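Local coordinates for FixG-related protein (Vibrio parahaemolyticus, PDB 2R39) that is of unknown function but, as a predicted membrane-bound iron-sulfur protein, probably takes part in electron transport, its C-terminal immunoglobulin-like domain being the piece described here, at residues A11-I16 against Y35-I40; S90-I95 against R113-L118. One frame throughout, in Å; residues are numbered along the deposited sequence.

Contact 1: residues A11-I16 against Y35-I40; sequences AGMSVI and YTLKVI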
ATOM      1  N   ALA A  11      -8.727  -8.957 -10.006  1.00 44.17           N
ATOM      2  CA  ALA A  11      -7.928  -8.899  -8.792  1.00 43.91           C
ATOM      3  C   ALA A  11      -8.703  -8.167  -7.727  1.00 43.93           C
ATOM      4  O   ALA A  11      -9.646  -7.432  -8.033  1.00 43.63           O
ATOM      5  CB  ALA A  11      -6.586  -8.181  -9.051  1.00 42.99           C
ATOM      6  N   GLY A  12      -8.287  -8.350  -6.482  1.00 44.21           N
ATOM      7  CA  GLY A  12      -8.844  -7.576  -5.373  1.00 45.32           C
ATOM      8  C   GLY A  12      -7.719  -7.077  -4.492  1.00 46.07           C
ATOM      9  O   GLY A  12      -6.655  -7.686  -4.433  1.00 45.42           O
HETATM   10  N   MSE A  13      -7.940  -5.949  -3.832  1.00 46.09           N
HETATM   11  CA  MSE A  13      -7.036  -5.505  -2.798  1.00 48.47           C
HETATM   12  C   MSE A  13      -7.815  -4.765  -1.740  1.00 46.73           C
HETATM   13  O   MSE A  13      -8.692  -3.981  -2.051  1.00 46.05           O
HETATM   14  CB  MSE A  13      -5.927  -4.595  -3.348  1.00 47.21           C
HETATM   15  CG  MSE A  13      -4.995  -4.085  -2.244  1.00 50.14           C
HETATM   16 SE   MSE A  13      -3.484  -3.043  -2.871  1.00 57.66          SE
HETATM   17  CE  MSE A  13      -4.483  -1.534  -3.645  1.00 47.78           C
ATOM     18  N   SER A  14      -7.473  -5.027  -0.494  1.00 46.52           N
ATOM     19  CA  SER A  14      -7.959  -4.219   0.604  1.00 46.88           C
ATOM     20  C   SER A  14      -6.767  -3.815   1.448  1.00 46.31           C
ATOM     21  O   SER A  14      -5.665  -4.354   1.300  1.00 46.27           O
ATOM     22  CB  SER A  14      -9.051  -4.944   1.415  1.00 46.77           C
ATOM     23  OG  SER A  14      -8.568  -6.148   1.963  1.00 47.86           O
ATOM     24  N   VAL A  15      -6.982  -2.810   2.280  1.00 46.01           N
ATOM     25  CA  VAL A  15      -5.917  -2.202   3.063  1.00 45.46           C
ATOM     26  C   VAL A  15      -6.413  -2.042   4.481  1.00 45.78           C
ATOM     27  O   VAL A  15      -7.531  -1.581   4.688  1.00 44.54           O
ATOM     28  CB  VAL A  15      -5.544  -0.807   2.512  1.00 46.30           C
ATOM     29  CG1 VAL A  15      -4.587  -0.065   3.476  1.00 46.48           C
ATOM     30  CG2 VAL A  15      -4.915  -0.938   1.122  1.00 43.42           C
ATOM     31  N   ILE A  16      -5.584  -2.445   5.439  1.00 46.03           N
ATOM     32  CA  ILE A  16      -5.778  -2.080   6.839  1.00 46.80           C
ATOM     33  C   ILE A  16      -4.594  -1.239   7.288  1.00 47.04           C
ATOM     34  O   ILE A  16      -3.443  -1.706   7.252  1.00 46.73           O
ATOM     35  CB  ILE A  16      -5.888  -3.326   7.760  1.00 46.94           C
ATOM     36  CG1 ILE A  16      -7.067  -4.214   7.332  1.00 46.33           C
ATOM     37  CG2 ILE A  16      -6.010  -2.895   9.228  1.00 47.24           C
ATOM     38  CD1 ILE A  16      -7.194  -5.516   8.111  1.00 47.11           C
ATOM     39  N   TYR A  35       0.948  -0.677   7.634  1.00 44.93           N
ATOM     40  CA  TYR A  35      -0.218  -1.115   6.874  1.00 44.62           C
ATOM     41  C   TYR A  35      -0.143  -2.612   6.600  1.00 44.68           C
ATOM     42  O   TYR A  35       0.948  -3.191   6.578  1.00 44.25           O
ATOM     43  CB  TYR A  35      -0.271  -0.405   5.512  1.00 44.27           C
ATOM     44  CG  TYR A  35      -0.187   1.103   5.587  1.00 44.36           C
ATOM     45  CD1 TYR A  35      -1.338   1.880   5.663  1.00 41.97           C
ATOM     46  CD2 TYR A  35       1.053   1.753   5.589  1.00 45.32           C
ATOM     47  CE1 TYR A  35      -1.258   3.287   5.734  1.00 45.32           C
ATOM     48  CE2 TYR A  35       1.140   3.144   5.670  1.00 44.55           C
ATOM     49  CZ  TYR A  35      -0.015   3.901   5.741  1.00 44.67           C
ATOM     50  OH  TYR A  35       0.076   5.274   5.804  1.00 45.06           O
ATOM     51  N   THR A  36      -1.299  -3.224   6.360  1.00 44.31           N
ATOM     52  CA  THR A  36      -1.342  -4.551   5.746  1.00 44.37           C
ATOM     53  C   THR A  36      -2.211  -4.515   4.494  1.00 44.85           C
ATOM     54  O   THR A  36      -3.388  -4.132   4.545  1.00 44.47           O
ATOM     55  CB  THR A  36      -1.846  -5.614   6.733  1.00 44.36           C
ATOM     56  OG1 THR A  36      -1.025  -5.580   7.904  1.00 42.62           O
ATOM     57  CG2 THR A  36      -1.772  -7.011   6.113  1.00 45.07           C
ATOM     58  N   LEU A  37      -1.614  -4.880   3.364  1.00 45.44           N
ATOM     59  CA  LEU A  37      -2.361  -5.035   2.120  1.00 46.47           C
ATOM     60  C   LEU A  37      -2.850  -6.480   1.985  1.00 46.46           C
ATOM     61  O   LEU A  37      -2.092  -7.404   2.215  1.00 46.95           O
ATOM     62  CB  LEU A  37      -1.500  -4.658   0.905  1.00 46.00           C
ATOM     63  CG  LEU A  37      -0.734  -3.329   0.872  1.00 47.54           C
ATOM     64  CD1 LEU A  37      -0.125  -3.078  -0.527  1.00 46.73           C
ATOM     65  CD2 LEU A  37      -1.575  -2.161   1.279  1.00 45.42           C
ATOM     66  N   LYS A  38      -4.118  -6.659   1.627  1.00 46.41           N
ATOM     67  CA  LYS A  38      -4.650  -7.976   1.269  1.00 46.46           C
ATOM     68  C   LYS A  38      -4.926  -7.992  -0.227  1.00 45.83           C
ATOM     69  O   LYS A  38      -5.674  -7.160  -0.733  1.00 46.57           O
ATOM     70  CB  LYS A  38      -5.937  -8.264   2.046  1.00 46.50           C
ATOM     71  CG  LYS A  38      -6.613  -9.596   1.693  1.00 47.49           C
ATOM     72  CD  LYS A  38      -7.900  -9.825   2.500  1.00 47.56           C
ATOM     73  CE  LYS A  38      -7.603 -10.116   3.971  1.00 50.43           C
ATOM     74  NZ  LYS A  38      -8.828 -10.415   4.800  1.00 49.70           N
ATOM     75  N   VAL A  39      -4.309  -8.929  -0.935  1.00 45.34           N
ATOM     76  CA  VAL A  39      -4.414  -8.984  -2.383  1.00 44.47           C
ATOM     77  C   VAL A  39      -4.957 -10.342  -2.812  1.00 44.55           C
ATOM     78  O   VAL A  39      -4.523 -11.374  -2.318  1.00 43.99           O
ATOM     79  CB  VAL A  39      -3.033  -8.728  -3.056  1.00 44.45           C
ATOM     80  CG1 VAL A  39      -3.078  -9.043  -4.543  1.00 44.77           C
ATOM     81  CG2 VAL A  39      -2.556  -7.289  -2.820  1.00 43.08           C
ATOM     82  N   ILE A  40      -5.910 -10.340  -3.733  1.00 44.75           N
ATOM     83  CA  ILE A  40      -6.395 -11.604  -4.280  1.00 44.91           C
ATOM     84  C   ILE A  40      -6.355 -11.647  -5.808  1.00 45.21           C
ATOM     85  O   ILE A  40      -6.700 -10.671  -6.478  1.00 44.62           O
ATOM     86  CB  ILE A  40      -7.789 -12.014  -3.717  1.00 45.44           C
ATOM     87  CG1 ILE A  40      -8.275 -13.295  -4.406  1.00 46.55           C
ATOM     88  CG2 ILE A  40      -8.813 -10.906  -3.841  1.00 45.31           C
ATOM     89  CD1 ILE A  40      -9.287 -14.017  -3.637  1.00 48.76           C
TER

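Contact 2: residues S90-I95 against R113-L118; sequences SAITTI and RFIKKL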
ATOM      1  N   SER A  90       0.670  18.591   6.169  1.00 46.05           N
ATOM      2  CA  SER A  90      -0.065  18.631   7.436  1.00 46.62           C
ATOM      3  C   SER A  90       0.057  17.263   8.115  1.00 45.92           C
ATOM      4  O   SER A  90       0.646  16.344   7.561  1.00 44.96           O
ATOM      5  CB  SER A  90      -1.540  18.913   7.181  1.00 47.01           C
ATOM      6  OG  SER A  90      -2.098  17.870   6.401  1.00 47.93           O
ATOM      7  N   ALA A  91      -0.512  17.141   9.318  1.00 45.13           N
ATOM      8  CA  ALA A  91      -0.383  15.917  10.100  1.00 44.99           C
ATOM      9  C   ALA A  91      -1.142  14.752   9.478  1.00 44.93           C
ATOM     10  O   ALA A  91      -0.818  13.597   9.741  1.00 45.20           O
ATOM     11  CB  ALA A  91      -0.848  16.141  11.528  1.00 44.02           C
ATOM     12  N   ILE A  92      -2.178  15.054   8.703  1.00 45.11           N
ATOM     13  CA  ILE A  92      -2.972  14.005   8.033  1.00 45.61           C
ATOM     14  C   ILE A  92      -2.931  14.154   6.531  1.00 45.90           C
ATOM     15  O   ILE A  92      -3.447  15.136   5.971  1.00 46.40           O
ATOM     16  CB  ILE A  92      -4.458  13.995   8.472  1.00 45.80           C
ATOM     17  CG1 ILE A  92      -4.556  13.855   9.979  1.00 44.57           C
ATOM     18  CG2 ILE A  92      -5.230  12.829   7.744  1.00 45.38           C
ATOM     19  CD1 ILE A  92      -5.831  14.258  10.540  1.00 43.78           C
ATOM     20  N   THR A  93      -2.348  13.156   5.872  1.00 45.88           N
ATOM     21  CA  THR A  93      -2.291  13.126   4.431  1.00 45.05           C
ATOM     22  C   THR A  93      -3.188  12.012   3.868  1.00 45.84           C
ATOM     23  O   THR A  93      -3.084  10.839   4.287  1.00 44.32           O
ATOM     24  CB  THR A  93      -0.836  12.931   3.966  1.00 45.82           C
ATOM     25  OG1 THR A  93       0.004  13.908   4.606  1.00 45.28           O
ATOM     26  CG2 THR A  93      -0.703  13.091   2.461  1.00 45.44           C
ATOM     27  N   THR A  94      -4.051  12.371   2.910  1.00 44.11           N
ATOM     28  CA  THR A  94      -4.785  11.367   2.131  1.00 45.08           C
ATOM     29  C   THR A  94      -3.875  10.708   1.127  1.00 45.26           C
ATOM     30  O   THR A  94      -3.161  11.391   0.383  1.00 45.60           O
ATOM     31  CB  THR A  94      -6.002  11.983   1.386  1.00 45.77           C
ATOM     32  OG1 THR A  94      -6.884  12.508   2.362  1.00 46.41           O
ATOM     33  CG2 THR A  94      -6.773  10.895   0.606  1.00 46.06           C
ATOM     34  N   ILE A  95      -3.867   9.370   1.132  1.00 44.85           N
ATOM     35  CA  ILE A  95      -3.052   8.609   0.209  1.00 44.27           C
ATOM     36  C   ILE A  95      -3.941   7.556  -0.438  1.00 45.00           C
ATOM     37  O   ILE A  95      -5.047   7.302   0.041  1.00 45.07           O
ATOM     38  CB  ILE A  95      -1.820   7.945   0.927  1.00 44.55           C
ATOM     39  CG1 ILE A  95      -2.290   7.010   2.064  1.00 44.40           C
ATOM     40  CG2 ILE A  95      -0.854   9.055   1.509  1.00 43.38           C
ATOM     41  CD1 ILE A  95      -1.196   6.056   2.663  1.00 42.79           C
ATOM     42  N   ARG A 113      -4.628   6.600   4.814  1.00 43.21           N
ATOM     43  CA  ARG A 113      -4.145   7.844   5.422  1.00 43.86           C
ATOM     44  C   ARG A 113      -2.689   7.713   5.807  1.00 43.26           C
ATOM     45  O   ARG A 113      -2.270   6.629   6.156  1.00 42.98           O
ATOM     46  CB  ARG A 113      -4.947   8.150   6.687  1.00 43.33           C
ATOM     47  CG  ARG A 113      -6.461   8.416   6.476  1.00 43.82           C
ATOM     48  CD  ARG A 113      -6.735   9.755   5.791  1.00 42.82           C
ATOM     49  NE  ARG A 113      -8.176   9.997   5.658  1.00 42.70           N
ATOM     50  CZ  ARG A 113      -8.894   9.693   4.592  1.00 43.56           C
ATOM     51  NH1 ARG A 113      -8.316   9.101   3.548  1.00 42.83           N
ATOM     52  NH2 ARG A 113     -10.200   9.926   4.604  1.00 43.45           N
ATOM     53  N   PHE A 114      -1.926   8.809   5.729  1.00 42.68           N
ATOM     54  CA  PHE A 114      -0.616   8.861   6.382  1.00 43.44           C
ATOM     55  C   PHE A 114      -0.722   9.944   7.439  1.00 43.08           C
ATOM     56  O   PHE A 114      -1.077  11.088   7.128  1.00 43.28           O
ATOM     57  CB  PHE A 114       0.557   9.176   5.428  1.00 41.99           C
ATOM     58  CG  PHE A 114       1.918   9.056   6.112  1.00 44.60           C
ATOM     59  CD1 PHE A 114       2.606   7.846   6.116  1.00 42.53           C
ATOM     60  CD2 PHE A 114       2.464  10.132   6.823  1.00 43.28           C
ATOM     61  CE1 PHE A 114       3.840   7.724   6.781  1.00 42.23           C
ATOM     62  CE2 PHE A 114       3.690  10.010   7.482  1.00 43.84           C
ATOM     63  CZ  PHE A 114       4.364   8.814   7.470  1.00 40.92           C
ATOM     64  N   ILE A 115      -0.417   9.578   8.678  1.00 43.69           N
ATOM     65  CA  ILE A 115      -0.654  10.456   9.821  1.00 43.87           C
ATOM     66  C   ILE A 115       0.607  10.567  10.675  1.00 45.48           C
ATOM     67  O   ILE A 115       1.218   9.552  11.043  1.00 45.31           O
ATOM     68  CB  ILE A 115      -1.892   9.990  10.647  1.00 43.92           C
ATOM     69  CG1 ILE A 115      -3.107   9.795   9.719  1.00 41.40           C
ATOM     70  CG2 ILE A 115      -2.247  10.996  11.784  1.00 41.85           C
ATOM     71  CD1 ILE A 115      -4.335   9.190  10.408  1.00 43.93           C
ATOM     72  N   LYS A 116       0.994  11.815  10.950  1.00 46.81           N
ATOM     73  CA  LYS A 116       2.120  12.143  11.825  1.00 48.53           C
ATOM     74  C   LYS A 116       1.685  12.186  13.286  1.00 48.77           C
ATOM     75  O   LYS A 116       0.497  12.242  13.588  1.00 47.99           O
ATOM     76  CB  LYS A 116       2.726  13.486  11.404  1.00 48.25           C
ATOM     77  CG  LYS A 116       4.044  13.878  12.117  1.00 49.48           C
ATOM     78  CD  LYS A 116       4.656  15.117  11.453  1.00 51.04           C
ATOM     79  CE  LYS A 116       3.584  16.030  10.797  1.00 56.34           C
ATOM     80  NZ  LYS A 116       4.202  17.099   9.940  1.00 59.45           N
ATOM     81  N   LYS A 117       2.663  12.152  14.190  1.00 50.25           N
ATOM     82  CA  LYS A 117       2.400  12.170  15.637  1.00 51.29           C
ATOM     83  C   LYS A 117       1.673  13.425  16.094  1.00 51.49           C
ATOM     84  O   LYS A 117       0.803  13.358  16.972  1.00 52.59           O
ATOM     85  CB  LYS A 117       3.692  12.013  16.429  1.00 51.35           C
ATOM     86  CG  LYS A 117       3.437  11.680  17.876  1.00 53.06           C
ATOM     87  CD  LYS A 117       4.690  11.240  18.590  1.00 54.74           C
ATOM     88  CE  LYS A 117       4.357  10.785  19.993  1.00 55.41           C
ATOM     89  NZ  LYS A 117       5.563  10.246  20.678  1.00 56.85           N
ATOM     90  N   LEU A 118       2.028  14.568  15.510  1.00 51.73           N
ATOM     91  CA  LEU A 118       1.443  15.848  15.913  1.00 51.95           C
ATOM     92  C   LEU A 118       1.054  16.715  14.717  1.00 51.86           C
ATOM     93  O   LEU A 118       0.099  17.495  14.802  1.00 51.34           O
ATOM     94  CB  LEU A 118       2.386  16.624  16.847  1.00 52.22           C
ATOM     95  CG  LEU A 118       2.795  16.064  18.217  1.00 53.27           C
ATOM     96  CD1 LEU A 118       3.805  16.997  18.886  1.00 54.75           C
ATOM     97  CD2 LEU A 118       1.592  15.847  19.144  1.00 54.19           C
ATOM     98  OXT LEU A 118       1.689  16.667  13.657  1.00 51.72           O
TER
HETATM   99  O   HOH W   1       0.702  13.654   6.937  1.00 31.73           O

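Contact 1: residues A11-I16 against Y35-I40
Gly12, Ser14 and Ile16 pair with Ile40, Lys38 and Thr36 as hydrogen-bonded pairs of an antiparallel beta sheet. The strands are the first two of an immunoglobulin-like beta sandwich, the C-terminal domain of this FixG-related protein. The axes of the two segments run antiparallel, at 168° between their N-to-C directions. Each pair is closed by two backbone bonds, six in all. Between them lie the non-hydrogen-bonded pairs Met13 with Val39 and Val15 with Leu37, whose side chains share one face. Val15 and Leu37 stand side by side and point the same way. Val15 CG2 meets Leu37 CD2 at 3.6 Å. With CG1 opposite the backbone N (chi1 170°), CG2 is the branch turned to Leu37. Met13 is a selenomethionine. Its chain runs straight to the selenium and then bends at chi3 (64°). It slants across two neighbours: Met13 CG lies 4.1 Å from Val39 CG2, and Met13 SE lies 4.1 Å from Leu37 CD1. The other face carries Ser14, Ile16, Thr36, Lys38 and Ile40, and is more exposed. There Ser14 OG rests 3.4 Å from Lys38 CB and follows the start of the lysine chain, whose amino end then leads away. The face of Met13 and Val15 looks into the sandwich. Leu51, Leu99 and Val110 of the facing sheet cover Met13, and Leu51 also touches Leu37. Tyr35 packs against the same sheet, its ring edge-to-face with Phe97. Leu75, Leu77 and Met79 of strand 74-83 bond to the other backbone side of 35-40, so this strand is held from both sides within its sheet. At Gly12, where no side chain intervenes, Ile40 CG2 comes down to 3.7 Å from Gly12 CA.

Contact 2: residues S90-I95 against R113-L118
A beta hairpin made of strands 92-101 and 106-115 ends here, at the open end away from its turn. The pairing is antiparallel. Thr93 and Phe114 form the hydrogen-bonded pair: Thr93 N gives to Phe114 O at 2.7 Å, and Phe114 N gives back to Thr93 O. One further bond, from Lys116 N to Ala91 O at 2.8 Å, carries the pairing past the regular strands. A water bridges this end. It donates to Ser90 O and to Phe114 O, so Phe114 O receives both a backbone N-H and a water. The same water lies in plane at the edge of the Phe114 ring. On the face of Ile92, Thr94, Arg113 and Ile115, the two isoleucines stand side by side, and Ile92 CG1 lies 4.1 Å from Ile115 CG2. Arg113 bends at chi2 (-71°) and swings across Ile92, its CD 3.9 Å from Ile92 CG2. Its guanidinium then reaches Thr94. Thr94 OG1 sits 3.8 Å above the guanidinium plane, offset toward the rim, while Arg113 NH1 makes a salt bridge to Glu111. On the face of Thr93 and Phe114, Phe114 CB is met obliquely by Ile95 CG2 at 4.2 Å. The Phe114 ring leads away from segment 90-95, and Val31, Leu81 and Ala83 of the facing sheet receive it. Beyond the strand, Ala91 CB lies 3.4 Å from OXT of Leu118, the chain terminus. Strand 106-115 is the outermost strand of its sheet within this chain, and the hairpin turns Phe114 into the interior of an immunoglobulin-like beta sandwich.

Contact 1 and contact 2 belong to the two different sheets of one immunoglobulin-like sandwich. Their centres lie 20 Å apart, and contact 1 closes along the chain before contact 2 opens. Both include an outermost strand of their sheet within this chain, 11-17 in contact 1 and 106-115 in contact 2. Tyr35 joins them across the interior. Its OH lies 2.7 Å from Arg113 O, a probable hydrogen bond, so the hydroxyl of this buried residue finds a backbone partner in the opposite sheet. Ile95 CD1 and Phe114 CD1 pack around the same Tyr35 OH, at 3.5 and 3.6 Å. Neither contact includes a metal or a bound ligand.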